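Local structure of phage-like element PBSX protein XepA (Bacillus subtilis, 6IA5) at residues E[17-22]-E[27-32]; E[72-77]-E[121-126]; E[223-228]-E[260-265]. The protein is of unknown function but assembles as a pentamer and does not seem to be involved in host cell lysis. One frame throughout, in Å; residues are numbered along the deposited sequence.

Interaction 1. Residues E[17-22]-E[27-32]; sequences GAVKPY and NDFVTP
Lys20 and Tyr22 pair with Val30 and Asp28 in a short antiparallel beta hairpin. Lys20 N bonds to Val30 O at 2.8 Å, answered by Val30 N to Lys20 O. Tyr22 and Asp28 repeat the reciprocal pair. Between them, Pro21 and Phe29 form the non-hydrogen-bonded pair, with a CA-H...O contact from Pro21 CA to Asp28 O, 3.1 Å.

Tyr22 CG lies between its backbone N and carbonyl carbon (chi1 73°), which lays the ring alongside Asp28, its plane 16° from the carboxylate. Asp28 CB makes a CH-pi contact over one face, 4.0 Å from the Tyr22 ring centroid. Apolar contacts join Tyr22 CE1 to Val30 CB at 3.9 Å and Val19 CG2 to Phe29 CB at 4.0 Å.

Two waters bridge the strands. One donates to Asp28 OD1 and Phe29 O and accepts from Tyr22 OH; the other bridges Ala18 O and Pro32 O. Phe29 N bonds to Asp28 OD1 at 2.8 Å, and salt bridges join OD1 to Lys20 NZ of the second subunit and OD2 to Arg23 NE. With cationic partners for both its oxygens, the buried Asp28 carboxylate is probably stabilised as an anion that ties the hairpin into the pentamer.

Interaction 2. Residues E[72-77]-E[121-126]; sequences GWAYAD and FRYVNG
Phe121 and Tyr123 reach the strand opposite through different first torsions. In Phe121, CG stands anti to the carbonyl carbon (chi1 -75°), and a chi2 of 5°, far from the usual perpendicular setting, brings CE2 and CZ down together on the backbone of Gly72. Tyr123 instead swings CG anti to its own amide nitrogen (chi1 -174°), which extends the phenol along the line of Ala74 and Ala76.

The ring of Phe121 approaches Gly72 obliquely, with CE2 3.4 Å from Gly72 CA, a close fit to a residue that has no side chain to intervene. Further along, Tyr123 CE2 touches Ala74 CB at 4.0 Å, again obliquely to the ring. Tyr123 OH lies 4.0 Å from Ala76 CB, so two small methyls receive one long aromatic side chain. No hydrogen bond crosses between the two segments.

This is the interior of a beta sandwich. Strand 69-76 belongs to one four-stranded antiparallel sheet and strand 118-125 to the other, both with strand order 1-4-2-3, and the axes of the two short strand segments pass 10.0 Å apart at their closest, crossing at -22°. Leu82 from strand 80-87 packs against the side chains of both Phe121 and Tyr123, and Phe133 meets the Tyr123 ring at about 45°. On the outer face of the first sheet, Trp73 and Tyr75 point away from this interior, toward the second subunit, where Trp73 packs on Leu66 and Tyr75 makes a cation-pi contact with Arg117, both of that neighbouring chain.

Interaction 3. Residues E[223-228]-E[260-265]; sequences GQKLPI and IMEIIS
Lys225 crosses Ile260 and Glu262 at about a right angle, touching them with its aliphatic chain. It leaves the backbone with CG anti to the carbonyl carbon, stays extended at chi2, then bends twice, at chi3 (-54°) and chi4. The hook presents CD to Ile260 CD1 at 4.1 Å and CE to Glu262 OE1 at 3.7 Å. Glu262 comes to meet it stretched out, CG anti to its backbone nitrogen (chi1 168°) and the chain straight beyond. Although Lys225 NZ and Glu262 OE1 are oppositely charged, they remain 4.6 Å apart, and each has another partner: Glu189 in a salt bridge for NZ, Trp217 for OE1.

Met261 sets out on the opposite side from Ile260. A turn at chi2 (-78°) brings the end of its chain back, with CE 4.5 Å from Ile228 CD1, a loose apolar contact.

In the antiparallel beta-sheet domain of the C-terminal region (residues 175-278), strands 225-232 and 258-267 do not pair directly; strand 211-219 lies between them as antiparallel partner of both. Trp217 of that strand makes a cation-pi contact with Lys225 and gives its NE1 to Glu262, while Phe216 and, from strand 247-252, Phe251 pack against both Ile228 and Met261.

The three contacts follow one another along an elongated all-beta chain, and none touches another. Interaction 1, in the N-terminal hairpin, lies nearer to the sandwich of interaction 2: their centres are 39 Å apart and their nearest atoms about 18 Å. Interaction 3 is remote from both, on the other side of the chain's centre, 84 Å from interaction 1 and 78 Å from interaction 2 between centres. Subunit contacts relate them further: residues 17-22/27-32 and 72-77/121-126 both meet the second subunit, while 17-22/27-32 and 223-228/260-265 both meet the fourth. The glycerol beside Lys20 at interaction 1 probably came from the crystallisation liquor.

Interaction 1. Residues E[17-22]-E[27-32]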
loop_
_atom_site.group_PDB
_atom_site.type_symbol
_atom_site.label_atom_id
_atom_site.label_comp_id
_atom_site.label_asym_id
_atom_site.label_seq_id
_atom_site.Cartn_x
_atom_site.Cartn_y
_atom_site.Cartn_z
ATOM N N GLY E 17 1.124 42.336 -16.062
ATOM C CA GLY E 17 0.674 40.949 -16.089
ATOM C C GLY E 17 0.483 40.460 -14.651
ATOM O O GLY E 17 1.146 40.965 -13.734
ATOM N N ALA E 18 -0.421 39.477 -14.469
ATOM C CA ALA E 18 -0.638 38.917 -13.147
ATOM C C ALA E 18 0.404 37.835 -12.855
ATOM O O ALA E 18 0.055 36.669 -12.680
ATOM C CB ALA E 18 -2.058 38.411 -13.026
ATOM N N VAL E 19 1.682 38.242 -12.788
ATOM C CA VAL E 19 2.818 37.328 -12.768
ATOM C C VAL E 19 3.757 37.734 -11.649
ATOM O O VAL E 19 3.643 38.834 -11.111
ATOM C CB VAL E 19 3.575 37.254 -14.116
ATOM C CG1 VAL E 19 2.657 36.792 -15.251
ATOM C CG2 VAL E 19 4.260 38.582 -14.472
ATOM N N LYS E 20 4.679 36.817 -11.311
ATOM C CA LYS E 20 5.798 37.083 -10.429
ATOM C C LYS E 20 7.088 36.781 -11.178
ATOM O O LYS E 20 7.104 35.906 -12.040
ATOM C CB LYS E 20 5.718 36.206 -9.179
ATOM C CG LYS E 20 4.506 36.482 -8.301
ATOM C CD LYS E 20 4.568 37.831 -7.592
ATOM C CE LYS E 20 3.425 37.985 -6.618
ATOM N NZ LYS E 20 3.427 39.321 -5.992
ATOM N N PRO E 21 8.180 37.539 -10.921
ATOM C CA PRO E 21 9.473 37.273 -11.568
ATOM C C PRO E 21 10.170 36.139 -10.805
ATOM O O PRO E 21 9.894 35.929 -9.618
ATOM C CB PRO E 21 10.251 38.585 -11.318
ATOM C CG PRO E 21 9.674 39.119 -10.002
ATOM C CD PRO E 21 8.212 38.710 -10.016
ATOM N N TYR E 22 11.074 35.417 -11.479
ATOM C CA TYR E 22 11.885 34.421 -10.785
ATOM C C TYR E 22 13.157 34.173 -11.583
ATOM O O TYR E 22 13.304 34.707 -12.688
ATOM C CB TYR E 22 11.084 33.143 -10.494
ATOM C CG TYR E 22 10.784 32.260 -11.687
ATOM C CD1 TYR E 22 9.852 32.626 -12.656
ATOM C CD2 TYR E 22 11.427 31.034 -11.849
ATOM C CE1 TYR E 22 9.550 31.789 -13.737
ATOM C CE2 TYR E 22 11.144 30.195 -12.917
ATOM C CZ TYR E 22 10.192 30.554 -13.856
ATOM O OH TYR E 22 9.945 29.704 -14.905
ATOM N N ASN E 27 14.459 37.412 -14.555
ATOM C CA ASN E 27 14.192 37.621 -15.963
ATOM C C ASN E 27 13.276 36.532 -16.504
ATOM O O ASN E 27 13.165 36.343 -17.726
ATOM C CB ASN E 27 15.487 37.667 -16.780
ATOM C CG ASN E 27 16.297 36.398 -16.629
ATOM O OD1 ASN E 27 16.214 35.702 -15.617
ATOM N ND2 ASN E 27 17.089 36.088 -17.632
ATOM N N ASP E 28 12.575 35.830 -15.614
ATOM C CA ASP E 28 11.506 34.935 -16.068
ATOM C C ASP E 28 10.229 35.278 -15.301
ATOM O O ASP E 28 10.302 35.977 -14.293
ATOM C CB ASP E 28 11.954 33.476 -15.923
ATOM C CG ASP E 28 11.275 32.503 -16.869
ATOM O OD1 ASP E 28 10.274 32.903 -17.533
ATOM O OD2 ASP E 28 11.746 31.351 -16.937
ATOM N N PHE E 29 9.078 34.773 -15.760
ATOM C CA PHE E 29 7.803 35.145 -15.161
ATOM C C PHE E 29 6.945 33.896 -14.954
ATOM O O PHE E 29 7.012 32.961 -15.753
ATOM C CB PHE E 29 7.063 36.155 -16.057
ATOM C CG PHE E 29 6.901 35.675 -17.475
ATOM C CD1 PHE E 29 7.877 35.944 -18.431
ATOM C CD2 PHE E 29 5.794 34.924 -17.848
ATOM C CE1 PHE E 29 7.757 35.463 -19.727
ATOM C CE2 PHE E 29 5.687 34.411 -19.135
ATOM C CZ PHE E 29 6.661 34.687 -20.072
ATOM N N VAL E 30 6.065 33.938 -13.946
ATOM C CA VAL E 30 5.139 32.843 -13.706
ATOM C C VAL E 30 3.834 33.424 -13.153
ATOM O O VAL E 30 3.868 34.368 -12.364
ATOM C CB VAL E 30 5.775 31.795 -12.745
ATOM C CG1 VAL E 30 6.133 32.381 -11.380
ATOM C CG2 VAL E 30 4.866 30.581 -12.555
ATOM N N THR E 31 2.689 32.858 -13.547
ATOM C CA THR E 31 1.377 33.295 -13.075
ATOM C C THR E 31 1.004 32.504 -11.819
ATOM O O THR E 31 0.837 31.283 -11.880
ATOM C CB THR E 31 0.303 33.087 -14.156
ATOM O OG1 THR E 31 0.679 33.811 -15.333
ATOM C CG2 THR E 31 -1.108 33.419 -13.699
ATOM N N PRO E 32 0.854 33.158 -10.639
ATOM C CA PRO E 32 0.385 32.445 -9.451
ATOM C C PRO E 32 -1.091 32.092 -9.625
ATOM O O PRO E 32 -1.895 32.952 -9.997
ATOM C CB PRO E 32 0.524 33.442 -8.299
ATOM C CG PRO E 32 1.427 34.547 -8.868
ATOM C CD PRO E 32 1.216 34.567 -10.370
HETATM O O HOH W 1 -2.095 35.621 -11.098
HETATM O O HOH W 2 8.439 30.858 -16.800
#

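Interaction 2. Residues E[72-77]-E[121-126]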
loop_
_atom_site.group_PDB
_atom_site.type_symbol
_atom_site.label_atom_id
_atom_site.label_comp_id
_atom_site.label_asym_id
_atom_site.label_seq_id
_atom_site.Cartn_x
_atom_site.Cartn_y
_atom_site.Cartn_z
ATOM N N GLY E 72 -17.252 24.718 4.517
ATOM C CA GLY E 72 -17.662 25.939 5.195
ATOM C C GLY E 72 -16.774 26.298 6.384
ATOM O O GLY E 72 -16.158 25.420 6.998
ATOM N N TRP E 73 -16.729 27.605 6.695
ATOM C CA TRP E 73 -16.092 28.120 7.897
ATOM C C TRP E 73 -17.051 29.103 8.558
ATOM O O TRP E 73 -17.603 29.964 7.882
ATOM C CB TRP E 73 -14.806 28.857 7.562
ATOM C CG TRP E 73 -13.713 27.993 7.010
ATOM C CD1 TRP E 73 -12.641 27.484 7.684
ATOM C CD2 TRP E 73 -13.600 27.535 5.653
ATOM N NE1 TRP E 73 -11.851 26.758 6.829
ATOM C CE2 TRP E 73 -12.416 26.769 5.579
ATOM C CE3 TRP E 73 -14.367 27.722 4.497
ATOM C CZ2 TRP E 73 -11.986 26.173 4.393
ATOM C CZ3 TRP E 73 -13.938 27.141 3.324
ATOM C CH2 TRP E 73 -12.761 26.378 3.274
ATOM N N ALA E 74 -17.199 28.981 9.880
ATOM C CA ALA E 74 -18.063 29.856 10.652
ATOM C C ALA E 74 -17.272 30.433 11.827
ATOM O O ALA E 74 -16.499 29.731 12.481
ATOM C CB ALA E 74 -19.257 29.092 11.151
ATOM N N TYR E 75 -17.469 31.735 12.056
ATOM C CA TYR E 75 -16.931 32.382 13.236
ATOM C C TYR E 75 -18.025 33.273 13.818
ATOM O O TYR E 75 -18.589 34.096 13.103
ATOM C CB TYR E 75 -15.711 33.219 12.856
ATOM C CG TYR E 75 -15.044 33.851 14.046
ATOM C CD1 TYR E 75 -15.473 35.069 14.560
ATOM C CD2 TYR E 75 -14.004 33.202 14.687
ATOM C CE1 TYR E 75 -14.855 35.631 15.670
ATOM C CE2 TYR E 75 -13.361 33.747 15.788
ATOM C CZ TYR E 75 -13.795 34.966 16.282
ATOM O OH TYR E 75 -13.138 35.480 17.370
ATOM N N ALA E 76 -18.318 33.098 15.109
ATOM C CA ALA E 76 -19.298 33.912 15.817
ATOM C C ALA E 76 -18.870 34.081 17.273
ATOM O O ALA E 76 -18.162 33.234 17.829
ATOM C CB ALA E 76 -20.678 33.269 15.736
ATOM N N ASP E 77 -19.344 35.166 17.899
ATOM C CA ASP E 77 -18.961 35.458 19.271
ATOM C C ASP E 77 -19.815 34.646 20.249
ATOM O O ASP E 77 -19.529 34.641 21.439
ATOM C CB ASP E 77 -18.931 36.960 19.552
ATOM C CG ASP E 77 -20.317 37.561 19.640
ATOM O OD1 ASP E 77 -21.164 37.241 18.777
ATOM O OD2 ASP E 77 -20.535 38.338 20.580
ATOM N N PHE E 121 -25.944 26.131 2.947
ATOM C CA PHE E 121 -25.609 26.213 4.353
ATOM C C PHE E 121 -26.830 26.760 5.090
ATOM O O PHE E 121 -27.517 27.653 4.593
ATOM C CB PHE E 121 -24.429 27.166 4.573
ATOM C CG PHE E 121 -23.077 26.621 4.166
ATOM C CD1 PHE E 121 -22.957 25.383 3.539
ATOM C CD2 PHE E 121 -21.928 27.359 4.404
ATOM C CE1 PHE E 121 -21.706 24.897 3.155
ATOM C CE2 PHE E 121 -20.684 26.876 4.007
ATOM C CZ PHE E 121 -20.574 25.655 3.384
ATOM N N ARG E 122 -27.063 26.208 6.283
ATOM C CA ARG E 122 -28.052 26.730 7.210
ATOM C C ARG E 122 -27.374 26.803 8.573
ATOM O O ARG E 122 -26.857 25.804 9.068
ATOM C CB ARG E 122 -29.314 25.851 7.196
ATOM C CG ARG E 122 -30.426 26.316 8.130
ATOM C CD ARG E 122 -31.713 25.501 7.983
ATOM N NE ARG E 122 -31.519 24.083 8.271
ATOM C CZ ARG E 122 -31.507 23.524 9.484
ATOM N NH1 ARG E 122 -31.774 24.243 10.564
ATOM N NH2 ARG E 122 -31.200 22.247 9.628
ATOM N N TYR E 123 -27.350 28.002 9.159
ATOM C CA TYR E 123 -26.699 28.215 10.437
ATOM C C TYR E 123 -27.761 28.602 11.472
ATOM O O TYR E 123 -28.477 29.575 11.259
ATOM C CB TYR E 123 -25.668 29.338 10.322
ATOM C CG TYR E 123 -24.854 29.500 11.579
ATOM C CD1 TYR E 123 -25.346 30.207 12.671
ATOM C CD2 TYR E 123 -23.606 28.908 11.692
ATOM C CE1 TYR E 123 -24.608 30.329 13.838
ATOM C CE2 TYR E 123 -22.856 29.013 12.855
ATOM C CZ TYR E 123 -23.362 29.731 13.931
ATOM O OH TYR E 123 -22.642 29.839 15.092
ATOM N N VAL E 124 -27.844 27.847 12.576
ATOM C CA VAL E 124 -28.800 28.145 13.638
ATOM C C VAL E 124 -28.047 28.678 14.854
ATOM O O VAL E 124 -27.243 27.957 15.447
ATOM C CB VAL E 124 -29.657 26.920 14.010
ATOM C CG1 VAL E 124 -30.661 27.240 15.121
ATOM C CG2 VAL E 124 -30.369 26.325 12.795
ATOM N N ASN E 125 -28.314 29.940 15.223
ATOM C CA ASN E 125 -27.682 30.547 16.395
ATOM C C ASN E 125 -28.249 29.904 17.665
ATOM O O ASN E 125 -29.415 29.507 17.676
ATOM C CB ASN E 125 -27.877 32.067 16.417
ATOM C CG ASN E 125 -27.130 32.757 17.538
ATOM O OD1 ASN E 125 -26.061 32.309 17.948
ATOM N ND2 ASN E 125 -27.685 33.851 18.039
ATOM N N GLY E 126 -27.418 29.780 18.707
ATOM C CA GLY E 126 -27.848 29.219 19.979
ATOM C C GLY E 126 -28.657 30.242 20.797
ATOM O O GLY E 126 -29.201 31.201 20.240
#

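Interaction 3. Residues E[223-228]-E[260-265]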
loop_
_atom_site.group_PDB
_atom_site.type_symbol
_atom_site.label_atom_id
_atom_site.label_comp_id
_atom_site.label_asym_id
_atom_site.label_seq_id
_atom_site.Cartn_x
_atom_site.Cartn_y
_atom_site.Cartn_z
ATOM N N GLY E 223 -1.771 -41.340 -9.301
ATOM C CA GLY E 223 -3.210 -41.491 -9.458
ATOM C C GLY E 223 -3.736 -42.823 -8.924
ATOM O O GLY E 223 -4.945 -43.014 -8.884
ATOM N N GLN E 224 -2.845 -43.742 -8.518
ATOM C CA GLN E 224 -3.257 -44.955 -7.824
ATOM C C GLN E 224 -3.648 -44.626 -6.379
ATOM O O GLN E 224 -3.035 -43.784 -5.730
ATOM C CB GLN E 224 -2.132 -45.986 -7.818
ATOM C CG GLN E 224 -1.788 -46.507 -9.215
ATOM C CD GLN E 224 -2.946 -47.240 -9.850
ATOM O OE1 GLN E 224 -3.403 -48.260 -9.344
ATOM N NE2 GLN E 224 -3.453 -46.715 -10.953
ATOM N N LYS E 225 -4.673 -45.324 -5.883
ATOM C CA LYS E 225 -5.122 -45.206 -4.509
ATOM C C LYS E 225 -4.076 -45.824 -3.586
ATOM O O LYS E 225 -3.569 -46.917 -3.846
ATOM C CB LYS E 225 -6.495 -45.867 -4.330
ATOM C CG LYS E 225 -7.641 -45.109 -4.992
ATOM C CD LYS E 225 -9.012 -45.529 -4.509
ATOM C CE LYS E 225 -9.300 -47.015 -4.602
ATOM N NZ LYS E 225 -9.230 -47.490 -5.995
ATOM N N LEU E 226 -3.759 -45.086 -2.514
ATOM C CA LEU E 226 -2.815 -45.497 -1.487
ATOM C C LEU E 226 -3.544 -45.496 -0.145
ATOM O O LEU E 226 -4.245 -44.531 0.174
ATOM C CB LEU E 226 -1.668 -44.482 -1.446
ATOM C CG LEU E 226 -0.829 -44.416 -2.720
ATOM C CD1 LEU E 226 -0.270 -43.012 -2.934
ATOM C CD2 LEU E 226 0.287 -45.448 -2.660
ATOM N N PRO E 227 -3.379 -46.549 0.681
ATOM C CA PRO E 227 -4.052 -46.602 1.980
ATOM C C PRO E 227 -3.448 -45.550 2.903
ATOM O O PRO E 227 -2.238 -45.364 2.930
ATOM C CB PRO E 227 -3.763 -48.013 2.517
ATOM C CG PRO E 227 -3.100 -48.760 1.360
ATOM C CD PRO E 227 -2.520 -47.715 0.429
ATOM N N ILE E 228 -4.312 -44.862 3.655
ATOM C CA ILE E 228 -3.876 -43.898 4.661
ATOM C C ILE E 228 -4.515 -44.259 5.999
ATOM O O ILE E 228 -5.509 -44.984 6.038
ATOM C CB ILE E 228 -4.227 -42.462 4.219
ATOM C CG1 ILE E 228 -5.743 -42.288 4.056
ATOM C CG2 ILE E 228 -3.495 -42.154 2.916
ATOM C CD1 ILE E 228 -6.189 -40.886 3.782
ATOM N N ILE E 260 -9.968 -40.160 -0.722
ATOM C CA ILE E 260 -11.170 -40.905 -1.055
ATOM C C ILE E 260 -11.539 -41.752 0.165
ATOM O O ILE E 260 -10.679 -42.405 0.766
ATOM C CB ILE E 260 -10.914 -41.771 -2.302
ATOM C CG1 ILE E 260 -10.725 -40.898 -3.550
ATOM C CG2 ILE E 260 -12.033 -42.774 -2.490
ATOM C CD1 ILE E 260 -10.159 -41.634 -4.750
ATOM N N MET E 261 -12.828 -41.725 0.513
ATOM C CA MET E 261 -13.367 -42.553 1.577
ATOM C C MET E 261 -14.323 -43.548 0.939
ATOM O O MET E 261 -15.490 -43.231 0.724
ATOM C CB MET E 261 -14.132 -41.668 2.566
ATOM C CG MET E 261 -13.226 -40.636 3.246
ATOM S SD MET E 261 -12.287 -41.480 4.535
ATOM C CE MET E 261 -10.639 -40.818 4.256
ATOM N N GLU E 262 -13.820 -44.748 0.633
ATOM C CA GLU E 262 -14.559 -45.689 -0.186
ATOM C C GLU E 262 -15.455 -46.554 0.698
ATOM O O GLU E 262 -14.997 -47.159 1.677
ATOM C CB GLU E 262 -13.582 -46.556 -0.989
ATOM C CG GLU E 262 -14.227 -47.758 -1.655
ATOM C CD GLU E 262 -13.302 -48.567 -2.557
ATOM O OE1 GLU E 262 -12.076 -48.380 -2.492
ATOM O OE2 GLU E 262 -13.799 -49.364 -3.356
ATOM N N ILE E 263 -16.741 -46.639 0.330
ATOM C CA ILE E 263 -17.589 -47.640 0.947
ATOM C C ILE E 263 -17.339 -48.967 0.236
ATOM O O ILE E 263 -17.684 -49.111 -0.933
ATOM C CB ILE E 263 -19.068 -47.213 0.949
ATOM C CG1 ILE E 263 -19.269 -45.934 1.765
ATOM C CG2 ILE E 263 -19.935 -48.343 1.479
ATOM C CD1 ILE E 263 -20.621 -45.295 1.613
ATOM N N ILE E 264 -16.705 -49.895 0.963
ATOM C CA ILE E 264 -16.303 -51.207 0.480
ATOM C C ILE E 264 -17.544 -52.092 0.431
ATOM O O ILE E 264 -17.732 -52.872 -0.501
ATOM C CB ILE E 264 -15.211 -51.819 1.390
ATOM C CG1 ILE E 264 -13.886 -51.067 1.264
ATOM C CG2 ILE E 264 -15.016 -53.311 1.113
ATOM C CD1 ILE E 264 -13.319 -51.067 -0.150
ATOM N N SER E 265 -18.373 -51.971 1.471
ATOM C CA SER E 265 -19.611 -52.719 1.554
ATOM C C SER E 265 -20.580 -51.987 2.475
ATOM O O SER E 265 -20.171 -51.217 3.341
ATOM C CB SER E 265 -19.365 -54.119 2.017
ATOM O OG SER E 265 -18.893 -54.103 3.348
#